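Local coordinates for protein enterotoxin-like toxin X (Staphylococcus aureus, PDB 5U75) that helps the bacterium evade innate immunity, binding sialylated glycans such as sialyl Lewis X on neutrophil surface glycoproteins and so inhibiting phagocytosis and killing by neutrophils, at residues 51-56 and 61-66; 90-95 and 135-140; 119-122 and 128-131. All blocks are in the same frame, centred on the assembly; numbering follows the deposited sequence. Where two conformers were deposited one is given.

Contact 1. Residues 51-56 and 61-66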
loop_
_atom_site.group_PDB
_atom_site.type_symbol
_atom_site.label_atom_id
_atom_site.label_comp_id
_atom_site.label_asym_id
_atom_site.label_seq_id
_atom_site.Cartn_x
_atom_site.Cartn_y
_atom_site.Cartn_z
ATOM N N VAL A 51 4.540 -2.856 7.946
ATOM C CA VAL A 51 5.685 -2.065 7.478
ATOM C C VAL A 51 6.785 -2.998 6.956
ATOM O O VAL A 51 7.167 -2.950 5.762
ATOM C CB VAL A 51 6.224 -1.131 8.608
ATOM C CG1 VAL A 51 7.487 -0.394 8.175
ATOM C CG2 VAL A 51 5.165 -0.140 9.076
ATOM N N TYR A 52 7.327 -3.839 7.842
ATOM C CA TYR A 52 8.445 -4.714 7.477
ATOM C C TYR A 52 8.738 -5.684 8.631
ATOM O O TYR A 52 8.860 -5.266 9.775
ATOM C CB TYR A 52 9.738 -3.912 7.150
ATOM C CG TYR A 52 10.916 -4.779 6.763
ATOM C CD1 TYR A 52 11.826 -5.268 7.736
ATOM C CD2 TYR A 52 11.131 -5.137 5.449
ATOM C CE1 TYR A 52 12.888 -6.082 7.372
ATOM C CE2 TYR A 52 12.179 -5.957 5.083
ATOM C CZ TYR A 52 13.064 -6.416 6.040
ATOM O OH TYR A 52 14.096 -7.233 5.649
ATOM N N SER A 53 8.897 -6.949 8.291
ATOM C CA SER A 53 9.278 -7.965 9.251
ATOM C C SER A 53 10.022 -9.087 8.572
ATOM O O SER A 53 9.761 -9.382 7.410
ATOM C CB SER A 53 8.023 -8.509 9.956
ATOM O OG SER A 53 8.394 -9.469 10.935
ATOM N N GLU A 54 10.966 -9.680 9.309
ATOM C CA GLU A 54 11.641 -10.907 8.943
ATOM C C GLU A 54 11.321 -12.028 9.929
ATOM O O GLU A 54 11.942 -13.091 9.873
ATOM C CB GLU A 54 13.150 -10.681 8.949
ATOM C CG GLU A 54 13.624 -9.717 7.885
ATOM C CD GLU A 54 15.083 -9.300 8.050
ATOM O OE1 GLU A 54 15.846 -9.990 8.750
ATOM O OE2 GLU A 54 15.466 -8.269 7.480
ATOM N N ARG A 55 10.385 -11.780 10.837
ATOM C CA ARG A 55 10.038 -12.763 11.860
ATOM C C ARG A 55 9.411 -14.002 11.250
ATOM O O ARG A 55 8.704 -13.924 10.234
ATOM C CB ARG A 55 9.092 -12.175 12.898
ATOM C CG ARG A 55 9.754 -11.177 13.815
ATOM C CD ARG A 55 8.726 -10.435 14.628
ATOM N NE ARG A 55 7.820 -11.367 15.291
ATOM C CZ ARG A 55 6.529 -11.156 15.537
ATOM N NH1 ARG A 55 5.918 -10.007 15.214
ATOM N NH2 ARG A 55 5.844 -12.106 16.139
ATOM N N PRO A 56 9.653 -15.169 11.873
ATOM C CA PRO A 56 9.059 -16.396 11.344
ATOM C C PRO A 56 7.532 -16.330 11.296
ATOM O O PRO A 56 6.904 -15.808 12.234
ATOM C CB PRO A 56 9.492 -17.478 12.352
ATOM C CG PRO A 56 10.527 -16.878 13.201
ATOM C CD PRO A 56 10.432 -15.388 13.113
ATOM N N GLN A 61 -0.332 -17.387 8.882
ATOM C CA GLN A 61 0.108 -16.073 8.387
ATOM C C GLN A 61 0.681 -16.156 6.992
ATOM O O GLN A 61 1.182 -17.180 6.587
ATOM C CB GLN A 61 1.197 -15.477 9.287
ATOM C CG GLN A 61 0.728 -15.096 10.664
ATOM C CD GLN A 61 1.852 -14.504 11.484
ATOM O OE1 GLN A 61 2.899 -15.131 11.664
ATOM N NE2 GLN A 61 1.653 -13.302 11.968
ATOM N N VAL A 62 0.616 -15.037 6.277
ATOM C CA VAL A 62 1.326 -14.853 5.021
ATOM C C VAL A 62 2.121 -13.574 5.124
ATOM O O VAL A 62 1.755 -12.692 5.900
ATOM C CB VAL A 62 0.375 -14.754 3.803
ATOM C CG1 VAL A 62 -0.338 -16.077 3.593
ATOM C CG2 VAL A 62 -0.630 -13.636 3.940
ATOM N N ARG A 63 3.186 -13.480 4.333
ATOM C CA ARG A 63 3.957 -12.260 4.191
ATOM C C ARG A 63 3.920 -11.875 2.725
ATOM O O ARG A 63 4.282 -12.665 1.862
ATOM C CB ARG A 63 5.395 -12.434 4.637
ATOM C CG ARG A 63 6.176 -11.123 4.609
ATOM C CD ARG A 63 7.376 -11.187 5.527
ATOM N NE ARG A 63 6.947 -11.258 6.939
ATOM C CZ ARG A 63 7.523 -11.997 7.904
ATOM N NH1 ARG A 63 8.569 -12.792 7.675
ATOM N NH2 ARG A 63 7.029 -11.946 9.125
ATOM N N ILE A 64 3.458 -10.659 2.465
ATOM C CA ILE A 64 3.315 -10.139 1.116
ATOM C C ILE A 64 4.366 -9.059 0.928
ATOM O O ILE A 64 4.351 -8.031 1.612
ATOM C CB ILE A 64 1.893 -9.616 0.901
ATOM C CG1 ILE A 64 0.893 -10.764 1.085
ATOM C CG2 ILE A 64 1.764 -8.915 -0.452
ATOM C CD1 ILE A 64 -0.510 -10.266 1.267
ATOM N N HIS A 65 5.307 -9.315 0.022
ATOM C CA HIS A 65 6.392 -8.366 -0.225
ATOM C C HIS A 65 5.969 -7.307 -1.236
ATOM O O HIS A 65 5.303 -7.625 -2.224
ATOM C CB HIS A 65 7.643 -9.098 -0.682
ATOM C CG HIS A 65 8.184 -9.999 0.372
ATOM N ND1 HIS A 65 9.007 -9.544 1.378
ATOM C CD2 HIS A 65 7.947 -11.303 0.638
ATOM C CE1 HIS A 65 9.296 -10.545 2.190
ATOM N NE2 HIS A 65 8.661 -11.621 1.768
ATOM N N LEU A 66 6.317 -6.068 -0.930
ATOM C CA LEU A 66 6.096 -4.922 -1.809
ATOM C C LEU A 66 7.393 -4.761 -2.596
ATOM O O LEU A 66 8.442 -4.488 -2.011
ATOM C CB LEU A 66 5.761 -3.682 -1.001
ATOM C CG LEU A 66 4.289 -3.563 -0.561
ATOM C CD1 LEU A 66 3.749 -4.773 0.175
ATOM C CD2 LEU A 66 4.110 -2.312 0.270
HETATM O O HOH W 1 4.663 -15.050 14.114
#

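Contact 2. Residues 90-95 and 135-140. With NDG (2-acetamido-2-deoxy-alpha-D-glucopyranose), chain B; GAL (beta-D-galactopyranose), chain C.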
loop_
_atom_site.group_PDB
_atom_site.type_symbol
_atom_site.label_atom_id
_atom_site.label_comp_id
_atom_site.label_asym_id
_atom_site.label_seq_id
_atom_site.Cartn_x
_atom_site.Cartn_y
_atom_site.Cartn_z
ATOM N N VAL A 90 -10.457 -11.053 3.360
ATOM C CA VAL A 90 -10.538 -9.655 3.760
ATOM C C VAL A 90 -11.155 -8.867 2.600
ATOM O O VAL A 90 -11.375 -9.413 1.512
ATOM C CB VAL A 90 -9.156 -9.057 4.152
ATOM C CG1 VAL A 90 -8.502 -9.868 5.271
ATOM C CG2 VAL A 90 -8.204 -8.970 2.955
ATOM N N THR A 91 -11.456 -7.597 2.846
ATOM C CA THR A 91 -11.964 -6.726 1.789
ATOM C C THR A 91 -10.813 -6.012 1.100
ATOM O O THR A 91 -9.718 -5.819 1.673
ATOM C CB THR A 91 -12.966 -5.670 2.293
ATOM O OG1 THR A 91 -12.324 -4.751 3.164
ATOM C CG2 THR A 91 -14.165 -6.331 3.003
ATOM N N LEU A 92 -11.077 -5.605 -0.138
ATOM C CA LEU A 92 -10.150 -4.736 -0.859
ATOM C C LEU A 92 -9.945 -3.393 -0.137
ATOM O O LEU A 92 -8.851 -2.843 -0.155
ATOM C CB LEU A 92 -10.599 -4.550 -2.308
ATOM C CG LEU A 92 -9.686 -3.701 -3.210
ATOM C CD1 LEU A 92 -8.246 -4.205 -3.175
ATOM C CD2 LEU A 92 -10.248 -3.749 -4.625
ATOM N N LYS A 93 -10.966 -2.884 0.562
ATOM C CA LYS A 93 -10.777 -1.669 1.336
ATOM C C LYS A 93 -9.679 -1.879 2.363
ATOM O O LYS A 93 -8.800 -1.043 2.539
ATOM C CB LYS A 93 -12.065 -1.207 2.014
ATOM C CG LYS A 93 -11.914 0.113 2.747
ATOM C CD LYS A 93 -13.227 0.544 3.399
ATOM C CE LYS A 93 -13.128 1.948 3.948
ATOM N NZ LYS A 93 -14.243 2.202 4.914
ATOM N N GLU A 94 -9.741 -3.026 3.036
ATOM C CA GLU A 94 -8.762 -3.372 4.051
ATOM C C GLU A 94 -7.352 -3.553 3.478
ATOM O O GLU A 94 -6.386 -3.017 3.996
ATOM C CB GLU A 94 -9.214 -4.655 4.722
ATOM C CG GLU A 94 -8.471 -4.987 5.980
ATOM C CD GLU A 94 -9.133 -6.131 6.696
ATOM O OE1 GLU A 94 -10.256 -5.976 7.219
ATOM O OE2 GLU A 94 -8.489 -7.193 6.744
ATOM N N LEU A 95 -7.251 -4.316 2.400
ATOM C CA LEU A 95 -5.937 -4.608 1.791
ATOM C C LEU A 95 -5.316 -3.361 1.161
ATOM O O LEU A 95 -4.131 -3.061 1.369
ATOM C CB LEU A 95 -6.110 -5.728 0.761
ATOM C CG LEU A 95 -4.866 -6.460 0.304
ATOM C CD1 LEU A 95 -4.093 -7.028 1.502
ATOM C CD2 LEU A 95 -5.270 -7.561 -0.675
ATOM N N LYS A 135 -5.222 8.998 -6.200
ATOM C CA LYS A 135 -6.550 9.210 -5.670
ATOM C C LYS A 135 -6.924 8.057 -4.735
ATOM O O LYS A 135 -6.273 7.015 -4.733
ATOM C CB LYS A 135 -7.567 9.317 -6.820
ATOM C CG LYS A 135 -7.666 8.094 -7.709
ATOM C CD LYS A 135 -8.632 8.258 -8.868
ATOM C CE LYS A 135 -8.732 6.973 -9.669
ATOM N NZ LYS A 135 -9.533 7.093 -10.919
ATOM N N GLU A 136 -7.993 8.250 -3.971
ATOM C CA GLU A 136 -8.479 7.211 -3.061
ATOM C C GLU A 136 -9.034 6.025 -3.840
ATOM O O GLU A 136 -9.388 6.134 -5.004
ATOM C CB GLU A 136 -9.555 7.789 -2.120
ATOM C CG GLU A 136 -9.016 8.853 -1.194
ATOM C CD GLU A 136 -10.080 9.444 -0.274
ATOM O OE1 GLU A 136 -10.876 8.672 0.294
ATOM O OE2 GLU A 136 -10.107 10.686 -0.111
ATOM N N LEU A 137 -9.092 4.859 -3.197
ATOM C CA LEU A 137 -9.815 3.723 -3.767
ATOM C C LEU A 137 -11.260 4.129 -4.048
ATOM O O LEU A 137 -11.896 4.763 -3.196
ATOM C CB LEU A 137 -9.833 2.565 -2.763
ATOM C CG LEU A 137 -10.474 1.243 -3.166
ATOM C CD1 LEU A 137 -9.670 0.539 -4.237
ATOM C CD2 LEU A 137 -10.623 0.347 -1.933
ATOM N N GLN A 138 -11.781 3.719 -5.194
ATOM C CA GLN A 138 -13.173 4.003 -5.554
ATOM C C GLN A 138 -14.110 3.258 -4.591
ATOM O O GLN A 138 -13.871 2.084 -4.254
ATOM C CB GLN A 138 -13.461 3.607 -6.990
ATOM C CG GLN A 138 -12.635 4.377 -8.030
ATOM C CD GLN A 138 -11.444 3.573 -8.568
ATOM O OE1 GLN A 138 -10.668 2.999 -7.794
ATOM N NE2 GLN A 138 -11.289 3.543 -9.889
ATOM N N LYS A 139 -15.151 3.950 -4.132
ATOM C CA LYS A 139 -16.079 3.394 -3.127
ATOM C C LYS A 139 -16.723 2.091 -3.575
ATOM O O LYS A 139 -16.894 1.190 -2.758
ATOM C CB LYS A 139 -17.162 4.423 -2.742
ATOM N N ASN A 140 -17.038 1.951 -4.866
ATOM C CA ASN A 140 -17.656 0.719 -5.378
ATOM C C ASN A 140 -16.756 -0.546 -5.335
ATOM O O ASN A 140 -17.229 -1.656 -5.613
ATOM C CB ASN A 140 -18.292 0.925 -6.779
ATOM C CG ASN A 140 -17.270 1.056 -7.916
ATOM O OD1 ASN A 140 -16.083 0.789 -7.749
ATOM N ND2 ASN A 140 -17.754 1.446 -9.102
HETATM C C1 NDG B . -15.933 2.975 -11.739
HETATM C C2 NDG B . -14.563 3.616 -11.901
HETATM C C3 NDG B . -13.669 2.720 -12.758
HETATM C C4 NDG B . -13.543 1.377 -12.033
HETATM C C5 NDG B . -14.938 0.774 -11.789
HETATM C C6 NDG B . -14.867 -0.487 -10.941
HETATM C C7 NDG B . -14.108 6.033 -11.872
HETATM C C8 NDG B . -14.328 7.339 -12.586
HETATM O O5 NDG B . -15.766 1.710 -11.089
HETATM O O3 NDG B . -12.384 3.337 -12.945
HETATM O O4 NDG B . -12.784 0.455 -12.810
HETATM O O6 NDG B . -14.325 -0.100 -9.673
HETATM O O7 NDG B . -13.443 5.983 -10.845
HETATM N N2 NDG B . -14.677 4.966 -12.440
HETATM O O1 NDG B . -16.523 2.745 -13.018
HETATM C C1 GAL C . -11.679 -0.148 -12.145
HETATM C C2 GAL C . -11.290 -1.356 -12.980
HETATM C C3 GAL C . -10.006 -1.992 -12.445
HETATM C C4 GAL C . -8.918 -0.917 -12.360
HETATM C C5 GAL C . -9.374 0.274 -11.529
HETATM C C6 GAL C . -8.286 1.337 -11.484
HETATM O O2 GAL C . -12.346 -2.313 -13.006
HETATM O O3 GAL C . -9.632 -3.078 -13.312
HETATM O O4 GAL C . -8.575 -0.529 -13.686
HETATM O O5 GAL C . -10.600 0.803 -12.047
HETATM O O6 GAL C . -8.659 2.462 -10.686
#

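Contact 3. Residues 119-122 and 128-131. With SIA (N-acetyl-alpha-neuraminic acid), chain D.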
loop_
_atom_site.group_PDB
_atom_site.type_symbol
_atom_site.label_atom_id
_atom_site.label_comp_id
_atom_site.label_asym_id
_atom_site.label_seq_id
_atom_site.Cartn_x
_atom_site.Cartn_y
_atom_site.Cartn_z
ATOM N N ILE A 119 -0.077 0.905 -7.879
ATOM C CA ILE A 119 0.316 -0.192 -7.003
ATOM C C ILE A 119 -0.551 -1.382 -7.424
ATOM O O ILE A 119 -1.773 -1.251 -7.530
ATOM C CB ILE A 119 0.064 0.180 -5.532
ATOM C CG1 ILE A 119 0.802 1.463 -5.160
ATOM C CG2 ILE A 119 0.482 -0.961 -4.607
ATOM C CD1 ILE A 119 0.265 2.131 -3.904
ATOM N N VAL A 120 0.054 -2.544 -7.684
ATOM C CA VAL A 120 -0.684 -3.686 -8.189
ATOM C C VAL A 120 -0.578 -4.887 -7.256
ATOM O O VAL A 120 0.509 -5.363 -6.987
ATOM C CB VAL A 120 -0.220 -4.080 -9.613
ATOM C CG1 VAL A 120 -1.049 -5.246 -10.147
ATOM C CG2 VAL A 120 -0.305 -2.861 -10.541
ATOM N N ILE A 121 -1.725 -5.389 -6.803
ATOM C CA ILE A 121 -1.794 -6.615 -6.044
ATOM C C ILE A 121 -1.849 -7.745 -7.073
ATOM O O ILE A 121 -2.804 -7.809 -7.855
ATOM C CB ILE A 121 -3.052 -6.664 -5.137
ATOM C CG1 ILE A 121 -3.150 -5.420 -4.241
ATOM C CG2 ILE A 121 -3.036 -7.929 -4.293
ATOM C CD1 ILE A 121 -4.467 -5.288 -3.494
ATOM N N ASN A 122 -0.823 -8.604 -7.099
ATOM C CA ASN A 122 -0.758 -9.733 -8.013
ATOM C C ASN A 122 -1.158 -10.996 -7.298
ATOM O O ASN A 122 -0.668 -11.259 -6.191
ATOM C CB ASN A 122 0.669 -9.889 -8.540
ATOM C CG ASN A 122 1.119 -8.654 -9.289
ATOM O OD1 ASN A 122 0.516 -8.297 -10.300
ATOM N ND2 ASN A 122 2.102 -7.956 -8.759
ATOM N N LYS A 128 -4.991 -9.586 -11.026
ATOM C CA LYS A 128 -4.542 -8.350 -10.417
ATOM C C LYS A 128 -5.664 -7.464 -9.879
ATOM O O LYS A 128 -6.798 -7.536 -10.332
ATOM C CB LYS A 128 -3.687 -7.561 -11.405
ATOM C CG LYS A 128 -4.445 -7.049 -12.603
ATOM C CD LYS A 128 -3.469 -6.459 -13.611
ATOM C CE LYS A 128 -4.199 -5.875 -14.804
ATOM N NZ LYS A 128 -3.290 -5.009 -15.614
ATOM N N TYR A 129 -5.297 -6.650 -8.891
ATOM C CA TYR A 129 -6.097 -5.548 -8.397
ATOM C C TYR A 129 -5.202 -4.321 -8.439
ATOM O O TYR A 129 -4.164 -4.273 -7.765
ATOM C CB TYR A 129 -6.610 -5.791 -6.967
ATOM C CG TYR A 129 -7.349 -7.088 -6.783
ATOM C CD1 TYR A 129 -8.728 -7.167 -7.008
ATOM C CD2 TYR A 129 -6.678 -8.246 -6.364
ATOM C CE1 TYR A 129 -9.418 -8.360 -6.843
ATOM C CE2 TYR A 129 -7.359 -9.442 -6.168
ATOM C CZ TYR A 129 -8.732 -9.502 -6.415
ATOM O OH TYR A 129 -9.393 -10.691 -6.234
ATOM N N THR A 130 -5.631 -3.312 -9.196
ATOM C CA THR A 130 -4.827 -2.130 -9.452
ATOM C C THR A 130 -5.288 -0.950 -8.610
ATOM O O THR A 130 -6.464 -0.592 -8.618
ATOM C CB THR A 130 -4.860 -1.730 -10.955
ATOM O OG1 THR A 130 -4.478 -2.841 -11.762
ATOM C CG2 THR A 130 -3.939 -0.548 -11.211
ATOM N N LEU A 131 -4.345 -0.370 -7.885
ATOM C CA LEU A 131 -4.559 0.741 -7.010
ATOM C C LEU A 131 -3.853 1.966 -7.563
ATOM O O LEU A 131 -2.631 2.106 -7.443
ATOM C CB LEU A 131 -4.028 0.427 -5.609
ATOM C CG LEU A 131 -4.401 -0.944 -5.039
ATOM C CD1 LEU A 131 -3.714 -1.077 -3.690
ATOM C CD2 LEU A 131 -5.904 -1.130 -4.902
HETATM C C1 SIA D . -7.904 -3.954 -11.937
HETATM C C2 SIA D . -9.188 -4.294 -12.704
HETATM C C3 SIA D . -8.969 -5.393 -13.752
HETATM C C4 SIA D . -8.697 -6.743 -13.101
HETATM C C5 SIA D . -9.755 -7.117 -12.049
HETATM C C6 SIA D . -9.931 -5.955 -11.083
HETATM C C7 SIA D . -11.026 -6.066 -10.019
HETATM C C8 SIA D . -11.177 -4.763 -9.245
HETATM C C9 SIA D . -11.976 -4.969 -7.967
HETATM C C10 SIA D . -10.246 -9.204 -10.881
HETATM C C11 SIA D . -9.687 -10.383 -10.160
HETATM N N5 SIA D . -9.346 -8.318 -11.341
HETATM O O1A SIA D . -6.815 -3.992 -12.544
HETATM O O1B SIA D . -7.991 -3.606 -10.722
HETATM O O4 SIA D . -8.640 -7.803 -14.051
HETATM O O6 SIA D . -10.211 -4.745 -11.785
HETATM O O7 SIA D . -12.274 -6.481 -10.611
HETATM O O8 SIA D . -9.896 -4.244 -8.859
HETATM O O9 SIA D . -12.404 -3.701 -7.492
HETATM O O10 SIA D . -11.466 -9.059 -11.007
#

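Contact 1. Residues 51-56 and 61-66
R63 reaches from strand 61-72 to the preceding loop and closes on the backbone carbonyl of R55 with the end of its guanidinium group. Both terminal nitrogens share that one oxygen: NH1 of R63 lies 2.8 Å from R55 O, and NH2 of R63 is equally close. The oxygen sits only 5° out of the guanidinium plane, so the group meets it edge-on. What brings it there is an R63 side chain that leaves with CG anti to the backbone N (chi1 -175°) and then bends at chi3. One face of the guanidinium lies under the loop, with S53 O 3.3 Å above its plane, over the rim, at too poor an angle to bond to R63 NE. At the inner end, NE of R63 is held by T84 OG1 on strand 75-86, which helps fix the rotation of the whole group.

S53 shapes the backbone that R63 grips. Its OG accepts from R55 N at 3.1 Å, while its own amide donates to N82 OD1. The R55 side chain itself contributes little, its CB staying 4.3 Å from R63 NH2. At the far end a water lies 3.0 Å from both P56 O and Q61 OE1, the latter also accepting from N58 N. The arrangement is an ST turn pinned by an arginine of the first strand of the beta-grasp sheet.

Contact 2. Residues 90-95 and 135-140
The amide nitrogen NE2 of Q138 faces three sugar oxygens at the meeting of galactose and N-acetylglucosamine. Its sound bond is to GAL O6, 3.0 Å from Q138 NE2 with an angle of 161° at the hydrogen. NDG O3 and the acetamido oxygen NDG O7 also lie within reach of NE2, but both bonds are weak, and the two protons must serve three acceptors. The bend at chi2 (101°) turns the amide toward the sugars, and OE1, at its other end, accepts from R141 NH1, which settles which way round the amide sits.

N140 holds the glucosamine ring from another point, with two bonds running in opposite senses. ND2 of N140 donates to the ring oxygen NDG O5 at 2.8 Å, nearly straight at 169°, while OD1 of N140 receives the hydroxyl NDG O6, also at 2.8 Å. K135 extends toward the fucose and bonds to its O2, and E132 holds the galactose.

Behind this polar surface the two segments meet by van der Waals packing alone. The two methyls of L137 work separately: CD2 rests 3.8 Å from CA of K93, against the first turn of helix 92-104, and CD1 lies 4.3 Å from L92 CD2. L92 in turn touches the sialic acid, so one leucine joins the packing to the ligand. T91 is the N-cap of the helix, its OG1 accepting from E94 N at 3.1 Å. L137 N is tied to Y35 OH, and K135 O to R100, so the loop is also held by polar bonds on its protein side. The whole is the helix start backing the glycan-binding loop of the V-shaped sialyl Lewis X site.

Contact 3. Residues 119-122 and 128-131
The Y129 ring has its edge between the neighbouring strand and the sialic acid: CB of I121 and O8 of the sugar both lie near the ring plane. CD2 of Y129 is 4.1 Å from I121 CB, while CD1, on the other side of the ring, is 3.7 Å from SIA O8. The sugar's acetyl methyl C11 stands off the plane instead, over one face and past the rim, 3.9 Å from CE1 of Y129. The other flat group is the sialic acid carboxylate, gripped by T130 at both oxygens: the backbone N of T130 donates to O1B in a nearly straight bond (166°), and the hydroxyl OG1 of T130 donates to O1A at 2.7 Å. With OG1 beside its own backbone N (chi1 -54°), the two donors converge on the one carboxylate. K128 adds its carbonyl, which accepts from SIA N5 at 2.8 Å.

Between the strands, I119 with L131 and I121 with Y129 are hydrogen-bonded pairs, tied by four backbone bonds; the shortest, L131 N to I119 O, is 2.7 Å. These side chains share the face that meets helix 92-104, where I121 packs on L95 and I99. V120 and T130, and N122 and K128, form the non-hydrogen-bonded pairs on the other face, CG1 of V120 lying 3.7 Å from CB of K128. R141 bonds both to T130 O and to the sialic acid. This is an antiparallel beta hairpin at the edge of the beta-grasp sheet, its outer strand forming the sialic acid-binding wall of the glycan pocket.

Overall arrangement
Contacts 2 and 3 together build the glycan site. Strand 128-132 takes the sialic acid end, and loop 135-140 takes the galactose, glucosamine and fucose. Their centres are 11 Å apart and they share apolar packing: L95 CD2 lies 3.7 Å from I121 CD1, and L137 CD1 is 4.2 Å from L131 CD2. Helix 92-104 thus backs both binding elements, and R141 bonds to Q138 in one and T130 in the other. Contact 1 stands apart, its centre about 21 Å from that of contact 2 and 18 Å from that of contact 3, touching neither. It connects to contact 3 through the same five-stranded sheet, in which strand 151-160 lies between strands 61-72 and 118-123.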